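Local coordinates for protein flavin reductase (Vibrio harveyi, PDB 2BKJ) that catalyses the NADPH-dependent reduction of FMN to FMNH2, supplying the reduced flavin to luciferase for bioluminescence, at residues A[12-17]-A[158-163]. Numbering follows the deposited sequence.
Sequences RSIRKF and GHPDQN. With FMN (flavin mononucleotide), chain C.
A side-chain amide, not a backbone carbonyl, receives the R15 N-H: R15 N donates to Q162 OE1 over 2.7 Å, nearly straight (N-H...O 170°) but from above the carbonyl plane, 44° out of it. Q162 reaches this point because its CG sits between the backbone N and carbonyl carbon (chi1 62°) and the chain runs extended from there. A water donates a second hydrogen bond to the same OE1 at 2.9 Å and accepts one from R15 NH1, so OE1 holds the R15 backbone directly and its guanidinium through the water. R15 is itself a flavin ligand: its extended chain brings NE to 2.7 Å from FMN O2, and NH2 bonds to FMN N1, which lies in the guanidinium plane at its edge. Next door, S13 N and OG hold the FMN phosphate.

Further along, D161 N donates to K16 O at 2.8 Å, and a single beta bridge pairs F17 with P160. The side chains of K16 and D161 add a long salt bridge, K16 NZ to D161 OD2 at 3.9 Å, between exposed residues. The F17 ring presents its edge to H159 O, while F17 CA makes a CH...O contact with that oxygen (3.2 Å). I14 CG2 lies 4.1 Å from P160 CB, an apolar contact, and Y69, another FMN-binding residue, touches both R15 and F17. The contact thus joins the loop following helix 3-9 to the chain leaving strand 149-158 in this nitroreductase-family fold. Q162 is second shell to the flavin and probably helps position R15 at the pyrimidine edge; the R15 charge there would probably favour negative charge at N1-C2-O2 on reduction.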
loop_
_atom_site.group_PDB
_atom_site.type_symbol
_atom_site.label_atom_id
_atom_site.label_comp_id
_atom_site.label_asym_id
_atom_site.label_seq_id
_atom_site.Cartn_x
_atom_site.Cartn_y
_atom_site.Cartn_z
ATOM N N ARG A 12 -9.291 11.865 8.211
ATOM C CA ARG A 12 -9.404 11.433 9.600
ATOM C C ARG A 12 -10.316 10.211 9.559
ATOM O O ARG A 12 -11.308 10.194 8.826
ATOM C CB ARG A 12 -9.979 12.524 10.511
ATOM C CG ARG A 12 -11.342 13.018 10.111
ATOM C CD ARG A 12 -11.300 14.490 9.766
ATOM N NE ARG A 12 -12.391 14.845 8.865
ATOM C CZ ARG A 12 -13.678 14.832 9.200
ATOM N NH1 ARG A 12 -14.051 14.488 10.425
ATOM N NH2 ARG A 12 -14.597 15.133 8.295
ATOM N N SER A 13 -9.924 9.160 10.272
ATOM C CA SER A 13 -10.703 7.928 10.319
ATOM C C SER A 13 -12.058 8.155 10.976
ATOM O O SER A 13 -12.145 8.771 12.039
ATOM C CB SER A 13 -9.938 6.846 11.084
ATOM O OG SER A 13 -8.756 6.477 10.398
ATOM N N ILE A 14 -13.113 7.685 10.314
ATOM C CA ILE A 14 -14.477 7.811 10.817
ATOM C C ILE A 14 -14.922 6.447 11.339
ATOM O O ILE A 14 -14.917 5.459 10.599
ATOM C CB ILE A 14 -15.440 8.290 9.708
ATOM C CG1 ILE A 14 -14.991 9.654 9.171
ATOM C CG2 ILE A 14 -16.871 8.355 10.233
ATOM C CD1 ILE A 14 -14.953 10.753 10.216
ATOM N N ARG A 15 -15.307 6.399 12.612
ATOM C CA ARG A 15 -15.725 5.150 13.242
ATOM C C ARG A 15 -17.181 5.110 13.703
ATOM O O ARG A 15 -17.568 4.239 14.487
ATOM C CB ARG A 15 -14.777 4.814 14.398
ATOM C CG ARG A 15 -13.340 4.599 13.945
ATOM C CD ARG A 15 -12.411 4.341 15.111
ATOM N NE ARG A 15 -11.037 4.114 14.668
ATOM C CZ ARG A 15 -10.135 5.075 14.486
ATOM N NH1 ARG A 15 -10.450 6.348 14.703
ATOM N NH2 ARG A 15 -8.906 4.763 14.097
ATOM N N LYS A 16 -17.981 6.060 13.227
ATOM C CA LYS A 16 -19.403 6.115 13.556
ATOM C C LYS A 16 -20.140 6.580 12.305
ATOM O O LYS A 16 -19.845 7.646 11.757
ATOM C CB LYS A 16 -19.679 7.060 14.729
ATOM C CG LYS A 16 -21.064 6.863 15.326
ATOM C CD LYS A 16 -21.368 7.836 16.450
ATOM C CE LYS A 16 -22.758 7.574 17.011
ATOM N NZ LYS A 16 -23.185 8.621 17.979
ATOM N N PHE A 17 -21.084 5.762 11.848
ATOM C CA PHE A 17 -21.844 6.057 10.636
ATOM C C PHE A 17 -23.351 6.114 10.853
ATOM O O PHE A 17 -23.869 5.629 11.860
ATOM C CB PHE A 17 -21.553 4.993 9.570
ATOM C CG PHE A 17 -20.088 4.764 9.316
ATOM C CD1 PHE A 17 -19.384 5.586 8.445
ATOM C CD2 PHE A 17 -19.416 3.721 9.943
ATOM C CE1 PHE A 17 -18.029 5.375 8.204
ATOM C CE2 PHE A 17 -18.059 3.503 9.709
ATOM C CZ PHE A 17 -17.366 4.331 8.836
ATOM N N GLY A 158 -19.006 4.791 4.658
ATOM C CA GLY A 158 -20.357 5.245 4.944
ATOM C C GLY A 158 -20.433 6.722 5.279
ATOM O O GLY A 158 -19.417 7.411 5.306
ATOM N N HIS A 159 -21.646 7.218 5.508
ATOM C CA HIS A 159 -21.839 8.623 5.854
ATOM C C HIS A 159 -21.468 8.830 7.319
ATOM O O HIS A 159 -21.926 8.098 8.195
ATOM C CB HIS A 159 -23.281 9.054 5.579
ATOM C CG HIS A 159 -23.640 9.035 4.125
ATOM N ND1 HIS A 159 -23.294 10.053 3.261
ATOM C CD2 HIS A 159 -24.278 8.105 3.378
ATOM C CE1 HIS A 159 -23.700 9.748 2.043
ATOM N NE2 HIS A 159 -24.301 8.572 2.084
ATOM N N PRO A 160 -20.615 9.828 7.595
ATOM C CA PRO A 160 -20.134 10.175 8.937
ATOM C C PRO A 160 -21.202 10.583 9.944
ATOM O O PRO A 160 -22.161 11.276 9.605
ATOM C CB PRO A 160 -19.187 11.348 8.665
ATOM C CG PRO A 160 -18.738 11.119 7.253
ATOM C CD PRO A 160 -20.022 10.723 6.589
ATOM N N ASP A 161 -21.016 10.148 11.187
ATOM C CA ASP A 161 -21.918 10.494 12.280
ATOM C C ASP A 161 -21.060 11.004 13.442
ATOM O O ASP A 161 -21.417 10.873 14.614
ATOM C CB ASP A 161 -22.769 9.293 12.713
ATOM C CG ASP A 161 -23.965 9.701 13.575
ATOM O OD1 ASP A 161 -24.391 10.877 13.508
ATOM O OD2 ASP A 161 -24.487 8.840 14.313
ATOM N N GLN A 162 -19.908 11.565 13.085
ATOM C CA GLN A 162 -18.955 12.136 14.031
ATOM C C GLN A 162 -17.985 13.008 13.238
ATOM O O GLN A 162 -17.836 12.836 12.027
ATOM C CB GLN A 162 -18.196 11.042 14.792
ATOM C CG GLN A 162 -17.339 10.127 13.927
ATOM C CD GLN A 162 -16.476 9.181 14.746
ATOM O OE1 GLN A 162 -15.535 8.582 14.228
ATOM N NE2 GLN A 162 -16.792 9.044 16.028
ATOM N N ASN A 163 -17.336 13.949 13.914
ATOM C CA ASN A 163 -16.396 14.839 13.242
ATOM C C ASN A 163 -15.119 15.011 14.066
ATOM O O ASN A 163 -14.937 16.019 14.752
ATOM C CB ASN A 163 -17.062 16.196 12.981
ATOM C CG ASN A 163 -16.234 17.095 12.081
ATOM O OD1 ASN A 163 -15.295 16.646 11.425
ATOM N ND2 ASN A 163 -16.586 18.374 12.041
HETATM N N1 FMN C . -8.392 1.716 12.947
HETATM C C2 FMN C . -9.362 1.039 13.660
HETATM O O2 FMN C . -10.174 1.609 14.377
HETATM N N3 FMN C . -9.308 -0.336 13.524
HETATM C C4 FMN C . -8.358 -1.051 12.800
HETATM O O4 FMN C . -8.428 -2.282 12.820
HETATM C C4A FMN C . -7.412 -0.217 12.090
HETATM N N5 FMN C . -6.635 -0.895 11.177
HETATM C C5A FMN C . -5.829 -0.163 10.349
HETATM C C6 FMN C . -5.160 -0.835 9.360
HETATM C C7 FMN C . -4.411 -0.128 8.439
HETATM C C7M FMN C . -3.843 -0.859 7.203
HETATM C C8 FMN C . -4.268 1.253 8.575
HETATM C C8M FMN C . -3.416 2.052 7.610
HETATM C C9 FMN C . -4.905 1.911 9.586
HETATM C C9A FMN C . -5.725 1.220 10.461
HETATM N N10 FMN C . -6.462 1.910 11.413
HETATM C C10 FMN C . -7.374 1.186 12.164
HETATM C "C1'" FMN C . -6.673 3.229 11.233
HETATM C "C2'" FMN C . -6.228 4.173 12.357
HETATM O "O2'" FMN C . -5.636 3.576 13.519
HETATM C "C3'" FMN C . -5.634 5.489 11.869
HETATM O "O3'" FMN C . -5.046 5.479 10.562
HETATM C "C4'" FMN C . -4.985 6.445 12.882
HETATM O "O4'" FMN C . -4.221 5.963 13.961
HETATM C "C5'" FMN C . -4.469 7.720 12.317
HETATM O "O5'" FMN C . -5.623 8.547 12.389
HETATM P P FMN C . -6.474 9.062 11.155
HETATM O O1P FMN C . -5.622 10.163 10.662
HETATM O O2P FMN C . -7.741 9.470 11.802
HETATM O O3P FMN C . -6.594 7.928 10.217
HETATM O O HOH W 1 -12.825 8.035 15.231
#